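Local structure of putative NADH-depentdent flavin oxidoreductase (Cupriavidus metallidurans, 5OCS) at residues Pro2-Pro7 and Glu307-Ile312; Tyr74-Glu79 and Ala164-Arg169; Val97-Ala102 and Leu170-Ile175; Ala104-Ser109 and Ser134-Ala139; Pro279-Pro284 and Ile313-Ala318. The protein is an FMN-dependent ene-reductase of the Old Yellow Enzyme family that probably takes its reducing equivalents from NADPH. All blocks are in the same frame, centred on the assembly; numbering follows the deposited sequence.

Contact 1 of 5, residues Pro2-Pro7 and Glu307-Ile312; sequences PHLFDP and EQAEAI
The carboxylate of Glu310 lies edge-on to the imidazole of His3, the two planes only 8° apart. His3 ND1 donates to Glu310 OE2 at 2.6 Å, a short and nearly straight bond that meets the syn lone pair and stays in the plane of the ring. The other oxygen turns to the backbone: Leu4 N gives its hydrogen to Glu310 OE1 at 2.8 Å, again on the syn side though somewhat out of the carboxylate plane. Glu310 gets there by leaving the helix with CG anti to the backbone N (chi1 172°) and then bending at chi2, which swings the carboxylate over to the N-terminal loop. Water 1 adds to the grip, donating to Glu310 OE1 and accepting from Phe5 N at 3.1 Å, so both oxygens are engaged, which should limit rotation of the carboxylate. A negative charge so close would probably favour a protonated imidazole. Beside these polar bonds the fork of Leu4 straddles one methyl group, with CD1 and CD2 each 3.9 Å from Ala309 CB; Ile321 of strand 320-323 touches both residues. His3 N also bonds to Asp6 OD2 at 2.8 Å, bracing the type I turn that runs from His3 to Asp6. A His-carboxylate hydrogen bond thus fastens the N-terminal segment to helix 306-314, on the outer layer of a TIM barrel.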
# COMPACT_ATOMS: atom_id res chain seq x y z
N PRO D 2 7.81 -8.21 28.80
CA PRO D 2 7.81 -7.59 27.48
C PRO D 2 6.52 -7.81 26.67
O PRO D 2 5.84 -8.84 26.82
CB PRO D 2 9.03 -8.25 26.79
CG PRO D 2 9.39 -9.44 27.60
CD PRO D 2 8.41 -9.55 28.74
N HIS D 3 6.17 -6.83 25.84
CA HIS D 3 5.00 -6.92 24.94
C HIS D 3 5.38 -6.57 23.51
O HIS D 3 6.36 -5.86 23.29
CB HIS D 3 3.92 -5.96 25.40
CG HIS D 3 3.42 -6.29 26.75
ND1 HIS D 3 2.59 -7.36 26.97
CD2 HIS D 3 3.72 -5.78 27.96
CE1 HIS D 3 2.35 -7.46 28.27
NE2 HIS D 3 3.03 -6.52 28.89
N LEU D 4 4.56 -7.05 22.57
CA LEU D 4 4.78 -6.77 21.14
C LEU D 4 4.95 -5.28 20.81
O LEU D 4 5.81 -4.89 19.99
CB LEU D 4 3.63 -7.35 20.35
CG LEU D 4 3.81 -7.35 18.82
CD1 LEU D 4 4.93 -8.28 18.41
CD2 LEU D 4 2.51 -7.74 18.19
N PHE D 5 4.10 -4.46 21.45
CA PHE D 5 4.12 -3.04 21.23
C PHE D 5 4.99 -2.23 22.18
O PHE D 5 4.92 -1.03 22.16
CB PHE D 5 2.69 -2.48 21.11
CG PHE D 5 2.06 -2.83 19.82
CD1 PHE D 5 2.34 -2.05 18.70
CD2 PHE D 5 1.29 -3.99 19.65
CE1 PHE D 5 1.83 -2.37 17.47
CE2 PHE D 5 0.75 -4.31 18.41
CZ PHE D 5 1.04 -3.51 17.31
N ASP D 6 5.93 -2.86 22.90
CA ASP D 6 6.97 -2.12 23.58
C ASP D 6 7.96 -1.57 22.59
O ASP D 6 8.34 -2.28 21.64
CB ASP D 6 7.79 -3.01 24.49
CG ASP D 6 7.04 -3.53 25.67
OD1 ASP D 6 5.95 -3.04 25.99
OD2 ASP D 6 7.59 -4.46 26.27
N PRO D 7 8.42 -0.33 22.81
CA PRO D 7 9.59 0.14 22.08
C PRO D 7 10.77 -0.75 22.30
O PRO D 7 10.86 -1.45 23.31
CB PRO D 7 9.86 1.52 22.69
CG PRO D 7 8.55 1.96 23.18
CD PRO D 7 7.85 0.72 23.66
N GLU D 307 -2.18 -12.33 18.66
CA GLU D 307 -2.03 -13.09 19.89
C GLU D 307 -0.85 -14.04 19.79
O GLU D 307 -0.16 -14.26 20.79
CB GLU D 307 -3.33 -13.83 20.24
CG GLU D 307 -4.54 -12.91 20.43
CD GLU D 307 -5.23 -12.41 19.14
OE1 GLU D 307 -4.84 -12.76 17.97
OE2 GLU D 307 -6.20 -11.62 19.30
N GLN D 308 -0.59 -14.57 18.61
CA GLN D 308 0.58 -15.44 18.39
C GLN D 308 1.88 -14.66 18.56
O GLN D 308 2.83 -15.08 19.24
CB GLN D 308 0.55 -16.07 17.00
CG GLN D 308 -0.58 -17.04 16.72
CD GLN D 308 -0.52 -17.47 15.24
OE1 GLN D 308 -0.74 -16.67 14.37
NE2 GLN D 308 -0.15 -18.71 14.98
N ALA D 309 1.95 -13.48 17.93
CA ALA D 309 3.14 -12.64 18.06
C ALA D 309 3.37 -12.13 19.49
O ALA D 309 4.49 -12.18 19.99
CB ALA D 309 3.03 -11.47 17.10
N GLU D 310 2.31 -11.67 20.16
CA GLU D 310 2.40 -11.22 21.54
C GLU D 310 2.99 -12.34 22.40
O GLU D 310 3.89 -12.09 23.24
CB GLU D 310 1.01 -10.83 22.04
CG GLU D 310 0.86 -10.51 23.53
CD GLU D 310 1.73 -9.35 24.00
OE1 GLU D 310 2.25 -8.56 23.17
OE2 GLU D 310 1.89 -9.21 25.22
N ALA D 311 2.50 -13.55 22.19
CA ALA D 311 2.93 -14.67 23.02
C ALA D 311 4.42 -14.96 22.83
O ALA D 311 5.15 -15.23 23.82
CB ALA D 311 2.12 -15.93 22.76
N ILE D 312 4.88 -14.93 21.58
CA ILE D 312 6.31 -15.07 21.31
C ILE D 312 7.09 -14.06 22.15
O ILE D 312 8.11 -14.38 22.73
CB ILE D 312 6.64 -14.99 19.80
CG1 ILE D 312 6.19 -16.29 19.10
CG2 ILE D 312 8.13 -14.68 19.55
CD1 ILE D 312 6.15 -16.18 17.59
O HOH W 1 1.64 -5.71 22.76

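Contact 2 of 5, residues Tyr74-Glu79 and Ala164-Arg169; sequences YNDANE and AKRAAR
A salt-bridge network of two acids and two arginines joins the start of helix 76-92 to the last turns of helix 150-169. Glu79 and Arg169 form its flattest pair: carboxylate and guanidinium lie 10° apart, and the arginine grips side-on, Arg169 NE reaching Glu79 OE2 at 2.8 Å and Arg169 NH2 reaching Glu79 OE1 at 2.9 Å, both on syn lone pairs. Arg169 bends at chi3 (58°) to present that edge. Glu79 OE1 takes a second hydrogen from Arg166 NH1 at 2.8 Å, met almost head-on to the C-O bond, with the two planes 75° apart. The same NH1 donates to the anti lone pair of Asp76 OD1 at 2.9 Å, so one nitrogen links both acids. Arg166, extended from CG to NE, lays one guanidinium face over the backbone at Asn75, whose carbonyl carbon sits 3.3 Å above the plane. Asn75 is the N-cap of the helix, and its OD1 accepts from Asn78 N at 2.7 Å. The acids stand in the first turn and the arginines near the end, a pairing that probably suits both helix dipoles. The network is a surface contact between neighbouring outer helices of the TIM barrel.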
# COMPACT_ATOMS: atom_id res chain seq x y z
N TYR D 74 24.90 -2.81 -6.67
CA TYR D 74 26.23 -3.15 -7.16
C TYR D 74 26.77 -2.18 -8.20
O TYR D 74 27.86 -2.39 -8.77
CB TYR D 74 26.30 -4.63 -7.60
CG TYR D 74 25.24 -5.12 -8.59
CD1 TYR D 74 25.20 -4.65 -9.91
CD2 TYR D 74 24.30 -6.06 -8.23
CE1 TYR D 74 24.25 -5.11 -10.82
CE2 TYR D 74 23.35 -6.55 -9.14
CZ TYR D 74 23.32 -6.08 -10.43
OH TYR D 74 22.37 -6.55 -11.31
N ASN D 75 26.05 -1.08 -8.41
CA ASN D 75 26.51 -0.02 -9.30
C ASN D 75 25.77 1.27 -8.98
O ASN D 75 24.80 1.26 -8.23
CB ASN D 75 26.39 -0.42 -10.77
CG ASN D 75 24.98 -0.60 -11.23
OD1 ASN D 75 24.08 0.10 -10.82
ND2 ASN D 75 24.78 -1.55 -12.14
N ASP D 76 26.21 2.36 -9.57
CA ASP D 76 25.59 3.66 -9.32
C ASP D 76 24.09 3.70 -9.68
O ASP D 76 23.30 4.36 -8.99
CB ASP D 76 26.31 4.76 -10.13
CG ASP D 76 27.68 5.09 -9.59
OD1 ASP D 76 28.13 4.55 -8.57
OD2 ASP D 76 28.35 5.91 -10.23
N ALA D 77 23.69 3.04 -10.77
CA ALA D 77 22.30 3.08 -11.20
C ALA D 77 21.45 2.40 -10.15
O ALA D 77 20.39 2.88 -9.78
CB ALA D 77 22.13 2.40 -12.53
N ASN D 78 21.91 1.24 -9.68
CA ASN D 78 21.19 0.52 -8.60
C ASN D 78 20.98 1.45 -7.41
O ASN D 78 19.88 1.51 -6.83
CB ASN D 78 21.99 -0.67 -8.05
CG ASN D 78 22.09 -1.87 -8.96
OD1 ASN D 78 22.78 -2.83 -8.55
ND2 ASN D 78 21.42 -1.90 -10.13
N GLU D 79 22.03 2.18 -7.08
CA GLU D 79 22.00 3.10 -5.92
C GLU D 79 20.99 4.22 -6.12
O GLU D 79 20.17 4.48 -5.24
CB GLU D 79 23.38 3.67 -5.59
CG GLU D 79 23.43 4.48 -4.29
CD GLU D 79 24.84 4.91 -3.95
OE1 GLU D 79 25.84 4.31 -4.52
OE2 GLU D 79 24.98 5.86 -3.15
N ALA D 164 27.66 -2.29 1.22
CA ALA D 164 27.44 -1.72 2.52
C ALA D 164 27.70 -0.19 2.55
O ALA D 164 26.96 0.53 3.16
CB ALA D 164 28.31 -2.40 3.54
N LYS D 165 28.73 0.25 1.83
CA LYS D 165 29.02 1.68 1.72
C LYS D 165 27.95 2.41 0.94
O LYS D 165 27.59 3.54 1.29
CB LYS D 165 30.40 1.91 1.11
CG LYS D 165 31.53 1.48 2.04
CD LYS D 165 32.86 1.62 1.32
CE LYS D 165 34.05 1.22 2.16
NZ LYS D 165 35.30 1.31 1.33
N ARG D 166 27.43 1.78 -0.12
CA ARG D 166 26.32 2.38 -0.87
C ARG D 166 25.09 2.51 -0.01
O ARG D 166 24.42 3.56 -0.01
CB ARG D 166 26.00 1.62 -2.14
CG ARG D 166 27.10 1.60 -3.17
CD ARG D 166 26.59 0.93 -4.41
NE ARG D 166 27.61 0.74 -5.44
CZ ARG D 166 27.97 1.65 -6.34
NH1 ARG D 166 27.40 2.85 -6.36
NH2 ARG D 166 28.91 1.36 -7.24
N ALA D 167 24.82 1.47 0.78
CA ALA D 167 23.67 1.48 1.69
C ALA D 167 23.83 2.62 2.72
O ALA D 167 22.86 3.34 3.00
CB ALA D 167 23.48 0.13 2.36
N ALA D 168 25.02 2.78 3.26
CA ALA D 168 25.28 3.86 4.23
C ALA D 168 25.02 5.23 3.58
O ALA D 168 24.38 6.10 4.19
CB ALA D 168 26.70 3.77 4.78
N ARG D 169 25.50 5.41 2.36
CA ARG D 169 25.34 6.68 1.62
C ARG D 169 23.87 6.99 1.29
O ARG D 169 23.46 8.14 1.26
CB ARG D 169 26.12 6.61 0.32
CG ARG D 169 26.20 7.91 -0.44
CD ARG D 169 27.42 7.96 -1.34
NE ARG D 169 27.43 6.85 -2.28
CZ ARG D 169 28.51 6.39 -2.92
NH1 ARG D 169 29.69 6.96 -2.77
NH2 ARG D 169 28.39 5.39 -3.77

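Contact 3 of 5, residues Val97-Ala102 and Leu170-Ile175; sequences VTIQLA and LGIEGI
Glu173 OE1 is held by two groups: Val97 N, which points almost straight at it from 2.8 Å, and Arg90 of helix 76-92, which adds a salt bridge. The amide of Val97 comes from above the carboxylate plane, 41° out of it. Glu173 also uses its own backbone, Glu173 N donating to Val97 O at 2.8 Å, so two hydrogen bonds join the pair. With CG anti to the carbonyl carbon (chi1 -70°) and the rest extended, the Glu173 side chain runs back past Val97 O to reach that amide. Farther on, Ile99 N bonds to Gly174 O at 3.1 Å, and Ile99 pairs with Ile175 in a parallel bridge. Gly174 lies close against Thr98, whose CG2 is 3.7 Å from Gly174 CA, while Thr98 OG1 bonds to Leu53 O. Beside the face carrying Ile99 and Ile175, Ile172 CG2 of the loop sits 3.7 Å from Ile99 CG2, and Leu101 CD1 meets Ile175 CG2 at 3.8 Å. Gln100, an FMN-binding residue, points away from this packing. Strand 96-102 here lies between strands 52-59 and 175-179 of the barrel; helix 150-169 packs on Leu101, Ile172 and Ile175, and helix 76-92 on Val97.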
# COMPACT_ATOMS: atom_id res chain seq x y z
N VAL D 97 14.54 1.86 8.44
CA VAL D 97 14.74 1.19 7.16
C VAL D 97 16.11 0.56 7.17
O VAL D 97 17.09 1.25 7.29
CB VAL D 97 14.54 2.15 5.99
CG1 VAL D 97 14.73 1.43 4.69
CG2 VAL D 97 13.13 2.72 6.05
N THR D 98 16.15 -0.76 6.95
CA THR D 98 17.38 -1.54 6.91
C THR D 98 17.36 -2.39 5.65
O THR D 98 16.33 -2.48 4.95
CB THR D 98 17.51 -2.43 8.16
OG1 THR D 98 16.42 -3.37 8.25
CG2 THR D 98 17.50 -1.51 9.43
N ILE D 99 18.45 -3.08 5.36
CA ILE D 99 18.55 -3.82 4.12
C ILE D 99 19.28 -5.15 4.33
O ILE D 99 20.23 -5.23 5.09
CB ILE D 99 19.24 -2.99 3.01
CG1 ILE D 99 19.06 -3.63 1.63
CG2 ILE D 99 20.74 -2.69 3.34
CD1 ILE D 99 19.31 -2.64 0.52
N GLN D 100 18.81 -6.18 3.65
CA GLN D 100 19.47 -7.50 3.65
C GLN D 100 20.42 -7.59 2.47
O GLN D 100 20.00 -7.48 1.31
CB GLN D 100 18.42 -8.61 3.58
CG GLN D 100 19.01 -9.99 3.73
CD GLN D 100 17.99 -11.05 3.45
OE1 GLN D 100 17.55 -11.22 2.31
NE2 GLN D 100 17.64 -11.80 4.48
N LEU D 101 21.72 -7.66 2.74
CA LEU D 101 22.69 -7.82 1.68
C LEU D 101 22.92 -9.32 1.48
O LEU D 101 23.06 -10.08 2.46
CB LEU D 101 23.98 -7.11 2.05
CG LEU D 101 23.97 -5.60 2.09
CD1 LEU D 101 25.39 -5.12 2.39
CD2 LEU D 101 23.44 -4.96 0.80
N ALA D 102 23.01 -9.73 0.23
CA ALA D 102 22.88 -11.12 -0.15
C ALA D 102 23.77 -11.52 -1.31
O ALA D 102 24.18 -10.72 -2.12
CB ALA D 102 21.43 -11.41 -0.50
N LEU D 170 23.07 5.94 1.13
CA LEU D 170 21.63 6.08 0.95
C LEU D 170 20.89 6.40 2.23
O LEU D 170 19.69 6.66 2.20
CB LEU D 170 21.07 4.77 0.34
CG LEU D 170 21.40 4.49 -1.12
CD1 LEU D 170 20.83 3.16 -1.63
CD2 LEU D 170 20.87 5.58 -2.00
N GLY D 171 21.58 6.38 3.37
CA GLY D 171 20.93 6.64 4.63
C GLY D 171 20.20 5.41 5.14
O GLY D 171 19.42 5.52 6.09
N ILE D 172 20.49 4.21 4.62
CA ILE D 172 19.91 2.98 5.21
C ILE D 172 20.50 2.83 6.63
O ILE D 172 21.69 3.12 6.86
CB ILE D 172 20.18 1.80 4.30
CG1 ILE D 172 19.46 2.01 2.98
CG2 ILE D 172 19.74 0.51 4.94
CD1 ILE D 172 19.68 1.00 1.91
N GLU D 173 19.68 2.37 7.56
CA GLU D 173 19.98 2.48 8.99
C GLU D 173 20.56 1.23 9.61
O GLU D 173 20.93 1.23 10.79
CB GLU D 173 18.72 2.88 9.70
CG GLU D 173 18.32 4.31 9.38
CD GLU D 173 16.87 4.62 9.71
OE1 GLU D 173 15.99 4.22 8.94
OE2 GLU D 173 16.62 5.19 10.81
N GLY D 174 20.66 0.16 8.82
CA GLY D 174 21.17 -1.09 9.32
C GLY D 174 21.33 -2.10 8.21
O GLY D 174 20.73 -1.98 7.14
N ILE D 175 22.15 -3.12 8.47
CA ILE D 175 22.38 -4.17 7.47
C ILE D 175 22.19 -5.56 8.09
O ILE D 175 22.74 -5.88 9.16
CB ILE D 175 23.79 -4.12 6.86
CG1 ILE D 175 23.96 -2.88 5.96
CG2 ILE D 175 24.07 -5.37 5.99
CD1 ILE D 175 25.36 -2.66 5.47

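Contact 4 of 5, residues Ala104-Ser109 and Ser134-Ala139; sequences AGRKAS and SAVPHA
Arg106 spans two surface loops that follow strands 96-102 and 131-132 of the TIM-barrel protein. Its CB points toward segment 134-139, and CG sits between the backbone N and the carbonyl carbon (chi1 75°), after which the chain runs extended. Arg106 CD passes Val136 O at 3.5 Å. Next, Arg106 NE comes within 3.8 Å of His138 CA, and that same carbon lies over the centre of one guanidinium face, with His138 CA 3.6 Å from Arg106 CZ. At the tip, Arg106 NH1 donates to Val136 O at 2.9 Å; the acceptor is in the guanidinium plane, whereas the donor stands well above the carbonyl plane, 63° out of it. Arg106 NH2 makes a weak bond to water 2, which donates to His138 O at 2.6 Å. NH1 is thus bonded directly to the second loop, and NH2 weakly through water. The imidazole of His138, turned 79° from the guanidinium, has Arg106 NH2 near its edge and Lys107 over a face. Lys107 is extended, its NZ hydrogen-bonded to His181 O, and its CE makes a CH-pi contact with the His138 ring, 4.0 Å from the centroid.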
# COMPACT_ATOMS: atom_id res chain seq x y z
N ALA D 104 23.57 -15.30 -3.58
CA ALA D 104 22.85 -16.60 -3.69
C ALA D 104 23.77 -17.83 -3.85
O ALA D 104 23.33 -18.95 -3.67
CB ALA D 104 21.89 -16.57 -4.87
N GLY D 105 25.02 -17.61 -4.21
CA GLY D 105 25.99 -18.68 -4.29
C GLY D 105 25.52 -19.62 -5.37
O GLY D 105 25.11 -19.19 -6.44
N ARG D 106 25.55 -20.93 -5.09
CA ARG D 106 25.10 -21.90 -6.07
C ARG D 106 23.64 -21.85 -6.43
O ARG D 106 23.26 -22.50 -7.38
CB ARG D 106 25.45 -23.34 -5.65
CG ARG D 106 24.55 -23.87 -4.55
CD ARG D 106 25.19 -25.10 -3.94
NE ARG D 106 24.40 -25.70 -2.88
CZ ARG D 106 24.49 -26.98 -2.48
NH1 ARG D 106 25.33 -27.83 -3.12
NH2 ARG D 106 23.71 -27.41 -1.48
N LYS D 107 22.82 -21.12 -5.66
CA LYS D 107 21.41 -20.98 -5.96
C LYS D 107 21.09 -19.80 -6.89
O LYS D 107 19.91 -19.55 -7.22
CB LYS D 107 20.64 -20.83 -4.66
CG LYS D 107 20.57 -22.09 -3.83
CD LYS D 107 19.72 -21.76 -2.60
CE LYS D 107 19.10 -22.97 -2.00
NZ LYS D 107 18.04 -22.57 -1.01
N ALA D 108 22.13 -19.09 -7.31
CA ALA D 108 21.99 -17.99 -8.26
C ALA D 108 21.54 -18.44 -9.64
O ALA D 108 21.37 -19.65 -9.89
CB ALA D 108 23.30 -17.21 -8.34
N SER D 109 21.25 -17.47 -10.51
CA SER D 109 20.93 -17.73 -11.90
C SER D 109 19.70 -18.63 -11.99
O SER D 109 19.71 -19.65 -12.71
CB SER D 109 22.15 -18.34 -12.62
OG SER D 109 21.90 -18.45 -14.00
N SER D 134 32.16 -25.06 -2.92
CA SER D 134 32.55 -26.27 -3.66
C SER D 134 31.68 -26.51 -4.89
O SER D 134 30.51 -26.06 -4.94
CB SER D 134 32.44 -27.50 -2.75
OG SER D 134 33.23 -27.40 -1.55
N ALA D 135 32.21 -27.30 -5.86
CA ALA D 135 31.59 -27.57 -7.17
C ALA D 135 30.49 -28.68 -7.11
O ALA D 135 30.56 -29.72 -7.79
CB ALA D 135 32.70 -27.92 -8.20
N VAL D 136 29.48 -28.43 -6.30
CA VAL D 136 28.44 -29.39 -5.99
C VAL D 136 27.14 -28.64 -6.18
O VAL D 136 26.94 -27.60 -5.57
CB VAL D 136 28.50 -29.92 -4.54
CG1 VAL D 136 27.56 -31.12 -4.37
CG2 VAL D 136 29.93 -30.32 -4.17
N PRO D 137 26.26 -29.13 -7.05
CA PRO D 137 24.98 -28.46 -7.28
C PRO D 137 24.02 -28.66 -6.14
O PRO D 137 24.15 -29.63 -5.39
CB PRO D 137 24.48 -29.11 -8.57
CG PRO D 137 25.04 -30.50 -8.45
CD PRO D 137 26.38 -30.36 -7.84
N HIS D 138 23.07 -27.73 -6.00
CA HIS D 138 22.06 -27.81 -4.96
C HIS D 138 21.21 -29.08 -5.13
O HIS D 138 20.83 -29.71 -4.14
CB HIS D 138 21.14 -26.57 -5.00
CG HIS D 138 19.99 -26.66 -4.07
ND1 HIS D 138 18.68 -26.76 -4.52
CD2 HIS D 138 19.93 -26.66 -2.72
CE1 HIS D 138 17.87 -26.82 -3.48
NE2 HIS D 138 18.60 -26.78 -2.38
N ALA D 139 20.94 -29.42 -6.39
CA ALA D 139 20.15 -30.61 -6.77
C ALA D 139 20.85 -31.34 -7.89
O ALA D 139 21.49 -30.73 -8.75
CB ALA D 139 18.75 -30.20 -7.22
O HOH W 2 21.91 -30.14 -1.77

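Contact 5 of 5, residues Pro279-Pro284 and Ile313-Ala318; sequences PGYQVP and IANNEA
The Tyr281 ring has Pro279 CB over one face, toward the rim, and the amide of Asn315 at its edge, where Asn315 ND2 comes within 3.5 Å of Tyr281 CD1. Ring and amide planes are 45° apart. The carboxylate of Glu317, inclined 59° to the ring, rests against the root of the tyrosine, with Glu317 CD 3.6 Å from Tyr281 CB. Asn315 ND2 donates, in its own amide plane, to the anti lone pair of Glu317 OE2 at 3.0 Å. Water 3 also donates to Glu317 OE2 and accepts from Gln282 NE2, an amide nitrogen that bonds to Gln308 O as well. The other oxygen serves the opposing backbone. Val283 N points at Glu317 OE1 from 3.0 Å, almost in line with the C-O bond, and Gln282 N adds a weak, strongly bent bond. Val283 is the N-cap of helix 284-293, while Glu317 N bonds back to Ile312 O in the Schellman motif that ends helix 306-314, with Asn316 at positive phi. The end of one outer helix of the TIM barrel is therefore held against the start of another. Glu317 CG is anti to its carbonyl carbon (chi1 -67°) and the chain continues extended, carrying the carboxylate across to those amides. On the way, Glu317 CB packs 3.6 Å from Val283 CG2, and Ile312 touches both side chains.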
# COMPACT_ATOMS: atom_id res chain seq x y z
N PRO D 279 8.15 -27.92 25.88
CA PRO D 279 7.49 -26.72 26.42
C PRO D 279 6.51 -26.02 25.45
O PRO D 279 5.71 -25.18 25.87
CB PRO D 279 8.65 -25.79 26.78
CG PRO D 279 9.90 -26.52 26.55
CD PRO D 279 9.62 -27.85 25.94
N GLY D 280 6.58 -26.35 24.15
CA GLY D 280 5.58 -25.80 23.20
C GLY D 280 5.85 -24.35 22.79
O GLY D 280 4.93 -23.63 22.40
N TYR D 281 7.12 -23.94 22.82
CA TYR D 281 7.49 -22.64 22.21
C TYR D 281 7.07 -22.64 20.74
O TYR D 281 7.17 -23.66 20.06
CB TYR D 281 8.98 -22.40 22.28
CG TYR D 281 9.56 -22.45 23.66
CD1 TYR D 281 9.04 -21.67 24.70
CD2 TYR D 281 10.66 -23.24 23.92
CE1 TYR D 281 9.60 -21.72 25.98
CE2 TYR D 281 11.23 -23.29 25.17
CZ TYR D 281 10.69 -22.56 26.19
OH TYR D 281 11.31 -22.69 27.41
N GLN D 282 6.64 -21.49 20.24
CA GLN D 282 6.37 -21.32 18.83
C GLN D 282 7.63 -21.27 17.99
O GLN D 282 7.62 -21.76 16.88
CB GLN D 282 5.52 -20.07 18.57
CG GLN D 282 4.13 -20.13 19.16
CD GLN D 282 3.37 -18.83 18.91
OE1 GLN D 282 2.97 -18.54 17.78
NE2 GLN D 282 3.19 -18.04 19.95
N VAL D 283 8.69 -20.62 18.52
CA VAL D 283 10.00 -20.46 17.84
C VAL D 283 11.08 -21.03 18.77
O VAL D 283 11.85 -20.31 19.39
CB VAL D 283 10.22 -18.99 17.39
CG1 VAL D 283 9.28 -18.71 16.22
CG2 VAL D 283 9.94 -17.96 18.51
N PRO D 284 11.12 -22.37 18.89
CA PRO D 284 12.01 -22.94 19.91
C PRO D 284 13.52 -22.68 19.73
O PRO D 284 14.30 -22.57 20.73
CB PRO D 284 11.69 -24.46 19.85
CG PRO D 284 11.06 -24.66 18.53
CD PRO D 284 10.32 -23.39 18.22
N ILE D 313 6.66 -12.80 22.18
CA ILE D 313 7.43 -11.82 22.93
C ILE D 313 7.26 -12.03 24.44
O ILE D 313 8.25 -11.99 25.20
CB ILE D 313 7.02 -10.39 22.56
CG1 ILE D 313 7.26 -10.13 21.04
CG2 ILE D 313 7.73 -9.38 23.42
CD1 ILE D 313 8.68 -10.28 20.55
N ALA D 314 6.01 -12.20 24.86
CA ALA D 314 5.69 -12.25 26.30
C ALA D 314 6.26 -13.50 26.95
O ALA D 314 6.66 -13.46 28.12
CB ALA D 314 4.19 -12.17 26.52
N ASN D 315 6.38 -14.59 26.17
CA ASN D 315 7.01 -15.82 26.63
C ASN D 315 8.54 -15.85 26.45
O ASN D 315 9.17 -16.91 26.58
CB ASN D 315 6.32 -17.02 25.92
CG ASN D 315 6.52 -18.35 26.65
OD1 ASN D 315 6.58 -18.40 27.90
ND2 ASN D 315 6.62 -19.45 25.87
N ASN D 316 9.15 -14.70 26.17
CA ASN D 316 10.59 -14.55 26.09
C ASN D 316 11.25 -15.46 25.04
O ASN D 316 12.38 -15.93 25.23
CB ASN D 316 11.21 -14.75 27.48
CG ASN D 316 10.84 -13.62 28.43
OD1 ASN D 316 11.28 -12.51 28.25
ND2 ASN D 316 10.03 -13.91 29.44
N GLU D 317 10.52 -15.73 23.95
CA GLU D 317 11.04 -16.56 22.86
C GLU D 317 11.90 -15.73 21.91
O GLU D 317 12.77 -16.29 21.27
CB GLU D 317 9.93 -17.28 22.09
CG GLU D 317 9.19 -18.34 22.91
CD GLU D 317 7.96 -18.92 22.24
OE1 GLU D 317 7.96 -19.15 21.01
OE2 GLU D 317 6.98 -19.20 22.95
N ALA D 318 11.64 -14.43 21.80
CA ALA D 318 12.37 -13.54 20.90
C ALA D 318 12.18 -12.10 21.38
O ALA D 318 11.23 -11.82 22.11
CB ALA D 318 11.90 -13.70 19.45
O HOH W 3 4.51 -18.77 22.48

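How the contacts relate
Contact 1 ties the N-terminal loop to helix 306-314, some 300 residues later, so contacts 2, 3 and 4 nest inside its loop. Contact 2 starts at helix 76-92 and crosses contact 3: strand 96-102 follows that helix, and helix 150-169 runs into residues 170-175, where Ala167 O probably hydrogen-bonds to Ile172 N. Helix and strand layers are thereby joined. Contact 4 joins loops lying within the spans of both. Contact 5, opening after contacts 2, 3 and 4 have closed, ties the start of helix 284-293 to the end of helix 306-314; it crosses contact 1, on the opposite side of the chain's centre from contact 2.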